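Local coordinates for protein serpin (PDB 5HGC) that probably inhibits serine proteases as a serpin and binds a cortisol-type steroid in a pocket of its fold, at residues Val105-Phe115 with Ser304-Leu312. Residues are numbered along the deposited sequence; the frame is centred on the assembly and turned at random.
Unlike the reference sequence in segment 105-115: A107 (reference Glu), A108 (reference Lys), A110 (reference Lys).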
ATOM      1  N   VAL A 105      13.721  14.591  12.231  1.00 22.94           N
ATOM      2  CA  VAL A 105      14.078  15.972  11.824  1.00 26.47           C
ATOM      3  C   VAL A 105      15.420  16.285  12.485  1.00 31.70           C
ATOM      4  O   VAL A 105      15.653  15.916  13.669  1.00 32.55           O
ATOM      5  CB  VAL A 105      13.018  17.040  12.225  1.00 25.86           C
ATOM      6  CG1 VAL A 105      13.357  18.459  11.688  1.00 26.63           C
ATOM      7  CG2 VAL A 105      11.656  16.657  11.673  1.00 26.08           C
ATOM      8  N   THR A 106      16.318  16.932  11.729  1.00 31.44           N
ATOM      9  CA  THR A 106      17.598  17.372  12.294  1.00 30.67           C
ATOM     10  C   THR A 106      17.401  18.179  13.575  1.00 31.00           C
ATOM     11  O   THR A 106      16.523  19.061  13.645  1.00 33.99           O
ATOM     12  CB  THR A 106      18.435  18.175  11.302  1.00 30.55           C
ATOM     13  OG1 THR A 106      19.519  18.765  12.010  1.00 33.53           O
ATOM     14  CG2 THR A 106      17.637  19.269  10.632  1.00 33.11           C
ATOM     15  N   ALA A 107      18.187  17.833  14.591  1.00 28.05           N
ATOM     16  CA  ALA A 107      18.263  18.603  15.832  1.00 27.89           C
ATOM     17  C   ALA A 107      18.535  20.104  15.591  1.00 26.33           C
ATOM     18  O   ALA A 107      18.148  20.942  16.392  1.00 25.30           O
ATOM     19  CB  ALA A 107      19.294  17.980  16.766  1.00 25.86           C
ATOM     20  N   ALA A 108      19.127  20.417  14.441  1.00 26.80           N
ATOM     21  CA  ALA A 108      19.443  21.777  14.038  1.00 28.44           C
ATOM     22  C   ALA A 108      18.238  22.645  13.596  1.00 28.35           C
ATOM     23  O   ALA A 108      18.413  23.802  13.130  1.00 28.82           O
ATOM     24  CB  ALA A 108      20.487  21.722  12.939  1.00 28.29           C
ATOM     25  N   LEU A 109      17.033  22.088  13.672  1.00 26.90           N
ATOM     26  CA  LEU A 109      15.855  22.838  13.259  1.00 29.27           C
ATOM     27  C   LEU A 109      14.819  22.878  14.371  1.00 30.28           C
ATOM     28  O   LEU A 109      14.755  21.963  15.217  1.00 29.60           O
ATOM     29  CB  LEU A 109      15.236  22.247  11.995  1.00 31.03           C
ATOM     30  CG  LEU A 109      15.902  22.564  10.657  1.00 35.53           C
ATOM     31  CD1 LEU A 109      15.148  21.804   9.582  1.00 32.07           C
ATOM     32  CD2 LEU A 109      16.000  24.055  10.302  1.00 33.43           C
ATOM     33  N   ALA A 110      13.999  23.928  14.348  1.00 29.78           N
ATOM     34  CA  ALA A 110      12.921  24.125  15.336  1.00 29.11           C
ATOM     35  C   ALA A 110      11.727  23.270  14.948  1.00 27.94           C
ATOM     36  O   ALA A 110      11.529  22.986  13.767  1.00 26.03           O
ATOM     37  CB  ALA A 110      12.519  25.596  15.364  1.00 27.70           C
ATOM     38  N   LEU A 111      10.924  22.888  15.939  1.00 26.58           N
ATOM     39  CA  LEU A 111       9.569  22.383  15.686  1.00 26.45           C
ATOM     40  C   LEU A 111       8.436  23.156  16.386  1.00 24.14           C
ATOM     41  O   LEU A 111       8.563  23.563  17.568  1.00 26.10           O
ATOM     42  CB  LEU A 111       9.513  20.896  15.952  1.00 29.19           C
ATOM     43  CG  LEU A 111       9.639  20.271  14.582  1.00 33.22           C
ATOM     44  CD1 LEU A 111      10.854  19.389  14.504  1.00 30.42           C
ATOM     45  CD2 LEU A 111       8.333  19.550  14.291  1.00 37.50           C
ATOM     46  N   LEU A 112       7.368  23.404  15.649  1.00 20.60           N
ATOM     47  CA  LEU A 112       6.244  24.084  16.199  1.00 21.16           C
ATOM     48  C   LEU A 112       5.337  23.080  16.929  1.00 20.89           C
ATOM     49  O   LEU A 112       4.989  22.009  16.387  1.00 21.10           O
ATOM     50  CB  LEU A 112       5.470  24.784  15.103  1.00 22.36           C
ATOM     51  CG  LEU A 112       5.902  26.116  14.525  1.00 27.43           C
ATOM     52  CD1 LEU A 112       4.904  26.560  13.474  1.00 28.19           C
ATOM     53  CD2 LEU A 112       5.996  27.203  15.569  1.00 27.02           C
ATOM     54  N   ARG A 113       4.923  23.451  18.132  1.00 18.28           N
ATOM     55  CA  ARG A 113       3.935  22.709  18.847  1.00 18.55           C
ATOM     56  C   ARG A 113       2.652  22.509  18.032  1.00 19.08           C
ATOM     57  O   ARG A 113       2.026  21.425  18.113  1.00 17.95           O
ATOM     58  CB  ARG A 113       3.591  23.427  20.151  1.00 19.67           C
ATOM     59  CG  ARG A 113       2.421  22.808  20.935  1.00 20.31           C
ATOM     60  CD  ARG A 113       2.747  21.387  21.415  1.00 20.27           C
ATOM     61  NE  ARG A 113       3.803  21.403  22.420  1.00 21.32           N
ATOM     62  CZ  ARG A 113       4.531  20.342  22.818  1.00 21.38           C
ATOM     63  NH1 ARG A 113       4.325  19.136  22.294  1.00 17.61           N
ATOM     64  NH2 ARG A 113       5.494  20.512  23.754  1.00 21.18           N
ATOM     65  N   LYS A 114       2.284  23.531  17.235  1.00 18.26           N
ATOM     66  CA  LYS A 114       1.033  23.516  16.495  1.00 18.08           C
ATOM     67  C   LYS A 114       1.108  22.340  15.512  1.00 20.62           C
ATOM     68  O   LYS A 114       0.185  21.539  15.438  1.00 18.92           O
ATOM     69  CB  LYS A 114       0.876  24.842  15.776  1.00 19.06           C
ATOM     70  CG  LYS A 114      -0.005  24.861  14.535  1.00 18.06           C
ATOM     71  CD  LYS A 114       0.243  26.182  13.823  1.00 20.05           C
ATOM     72  CE  LYS A 114      -0.788  26.469  12.726  1.00 21.71           C
ATOM     73  NZ  LYS A 114      -2.178  26.623  13.287  1.00 18.50           N
ATOM     74  N   PHE A 115       2.241  22.198  14.814  1.00 21.59           N
ATOM     75  CA  PHE A 115       2.367  21.102  13.863  1.00 21.01           C
ATOM     76  C   PHE A 115       2.407  19.728  14.571  1.00 21.75           C
ATOM     77  O   PHE A 115       1.737  18.764  14.149  1.00 19.93           O
ATOM     78  CB  PHE A 115       3.592  21.255  12.972  1.00 19.61           C
ATOM     79  CG  PHE A 115       3.773  20.104  12.045  1.00 18.18           C
ATOM     80  CD1 PHE A 115       2.975  19.972  10.953  1.00 17.86           C
ATOM     81  CD2 PHE A 115       4.686  19.116  12.313  1.00 18.44           C
ATOM     82  CE1 PHE A 115       3.097  18.887  10.111  1.00 18.64           C
ATOM     83  CE2 PHE A 115       4.819  18.019  11.463  1.00 18.85           C
ATOM     84  CZ  PHE A 115       4.039  17.915  10.334  1.00 16.91           C
ATOM     85  N   SER A 304       6.809  26.059   6.515  1.00 29.68           N
ATOM     86  CA  SER A 304       6.915  26.995   7.631  1.00 31.87           C
ATOM     87  C   SER A 304       5.934  26.653   8.740  1.00 32.05           C
ATOM     88  O   SER A 304       6.188  26.999   9.893  1.00 33.13           O
ATOM     89  CB  SER A 304       6.773  28.452   7.180  1.00 34.60           C
ATOM     90  OG  SER A 304       5.471  28.715   6.673  1.00 37.12           O
ATOM     91  N   GLY A 305       4.844  25.947   8.389  1.00 29.05           N
ATOM     92  CA  GLY A 305       3.926  25.353   9.338  1.00 25.99           C
ATOM     93  C   GLY A 305       4.542  24.292  10.216  1.00 25.51           C
ATOM     94  O   GLY A 305       3.950  23.948  11.260  1.00 27.76           O
ATOM     95  N   ILE A 306       5.720  23.772   9.840  1.00 24.66           N
ATOM     96  CA  ILE A 306       6.443  22.755  10.698  1.00 22.86           C
ATOM     97  C   ILE A 306       7.437  23.393  11.669  1.00 23.58           C
ATOM     98  O   ILE A 306       7.416  23.116  12.863  1.00 22.69           O
ATOM     99  CB  ILE A 306       7.086  21.601   9.854  1.00 23.11           C
ATOM    100  CG1 ILE A 306       5.975  20.906   8.984  1.00 24.23           C
ATOM    101  CG2 ILE A 306       7.830  20.578  10.720  1.00 19.06           C
ATOM    102  CD1 ILE A 306       6.483  19.911   7.961  1.00 22.91           C
ATOM    103  N   THR A 307       8.296  24.273  11.152  1.00 25.07           N
ATOM    104  CA  THR A 307       9.441  24.802  11.921  1.00 26.53           C
ATOM    105  C   THR A 307       9.175  26.245  12.345  1.00 28.50           C
ATOM    106  O   THR A 307       9.856  26.761  13.210  1.00 29.65           O
ATOM    107  CB  THR A 307      10.743  24.800  11.077  1.00 24.24           C
ATOM    108  OG1 THR A 307      10.572  25.697   9.978  1.00 26.92           O
ATOM    109  CG2 THR A 307      11.020  23.471  10.533  1.00 22.09           C
ATOM    110  N   GLY A 308       8.156  26.874  11.757  1.00 31.13           N
ATOM    111  CA  GLY A 308       7.980  28.318  11.858  1.00 32.37           C
ATOM    112  C   GLY A 308       8.866  29.185  10.962  1.00 35.13           C
ATOM    113  O   GLY A 308       8.758  30.411  11.023  1.00 38.39           O
ATOM    114  N   SER A 309       9.769  28.594  10.164  1.00 34.72           N
ATOM    115  CA  SER A 309      10.562  29.399   9.210  1.00 36.07           C
ATOM    116  C   SER A 309      10.615  28.668   7.909  1.00 36.74           C
ATOM    117  O   SER A 309      10.356  27.465   7.879  1.00 36.99           O
ATOM    118  CB  SER A 309      12.008  29.673   9.691  1.00 39.54           C
ATOM    119  OG  SER A 309      12.156  29.673  11.111  1.00 37.99           O
ATOM    120  N   PRO A 310      10.973  29.370   6.820  1.00 42.47           N
ATOM    121  CA  PRO A 310      11.074  28.640   5.553  1.00 45.87           C
ATOM    122  C   PRO A 310      12.477  28.027   5.381  1.00 44.90           C
ATOM    123  O   PRO A 310      13.187  28.418   4.476  1.00 51.25           O
ATOM    124  CB  PRO A 310      10.826  29.732   4.524  1.00 45.39           C
ATOM    125  CG  PRO A 310      11.461  30.959   5.152  1.00 48.81           C
ATOM    126  CD  PRO A 310      11.303  30.805   6.647  1.00 45.72           C
ATOM    127  N   ASP A 311      12.842  27.084   6.253  1.00 39.35           N
ATOM    128  CA  ASP A 311      14.158  26.479   6.284  1.00 38.35           C
ATOM    129  C   ASP A 311      14.146  24.960   6.123  1.00 40.24           C
ATOM    130  O   ASP A 311      15.195  24.336   6.227  1.00 41.55           O
ATOM    131  CB  ASP A 311      14.914  26.875   7.585  1.00 43.23           C
ATOM    132  CG  ASP A 311      14.095  26.630   8.889  1.00 48.70           C
ATOM    133  OD1 ASP A 311      13.046  25.937   8.876  1.00 46.85           O
ATOM    134  OD2 ASP A 311      14.518  27.135   9.955  1.00 51.50           O
ATOM    135  N   LEU A 312      12.979  24.350   5.901  1.00 39.22           N
ATOM    136  CA  LEU A 312      12.889  22.878   5.931  1.00 36.46           C
ATOM    137  C   LEU A 312      12.511  22.350   4.563  1.00 35.16           C
ATOM    138  O   LEU A 312      11.860  23.037   3.794  1.00 37.15           O
ATOM    139  CB  LEU A 312      11.894  22.419   7.015  1.00 35.71           C
ATOM    140  CG  LEU A 312      11.529  20.933   7.109  1.00 34.95           C
ATOM    141  CD1 LEU A 312      12.606  20.044   7.727  1.00 34.63           C
ATOM    142  CD2 LEU A 312      10.277  20.764   7.900  1.00 34.46           C
TER
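F115 and I306 lie side by side at one end of the serpin fold, where the connection from strand 100-106 to helix 113-123 packs against the short helix 304-307 and the loop after it. The pair illustrates how a branched aliphatic chain can lay one carbon over the centre of an aromatic face while its other branch serves a second neighbour. From CB of I306, the CG2 branch reaches L111 CD2 at 3.7 Å and also borders F115 CD2. The other branch, CG1, sits 3.6 Å from the centroid of the F115 ring, a CH-pi contact only 7° off the ring normal. Beyond it, the terminal CD1 slides toward the far rim, 3.9 Å from F115 CZ. F115 presents this face because its CG is anti to the backbone N (chi1 177°), while M48 and L51 of helix 39-52 also touch its side chain. An alanine in place of F115 would probably leave I306 CG1 without its aromatic partner and open a gap toward helix 39-52.

One backbone hydrogen bond joins the segments beside this apolar pair. L112, at the N-cap position of helix 113-123, gives its N-H to I306 O over 2.8 Å at 162°, and its side chain lies along the turn from G305 to G308. G308 adopts positive phi as the chain leaves the helix; a CB there would be jammed against the carbonyl O of T307 and would also press close to L112 CD2. Farther along, L109 divides its methyls between two neighbours: CD1 meets L312 CD1 at 3.6 Å, and CD2 rests against the carboxylate of D311. That carboxylate is itself held, since T307 OG1, which accepts the N-H of S309 in an ST turn, donates to the syn side of D311 OD1 at 2.7 Å.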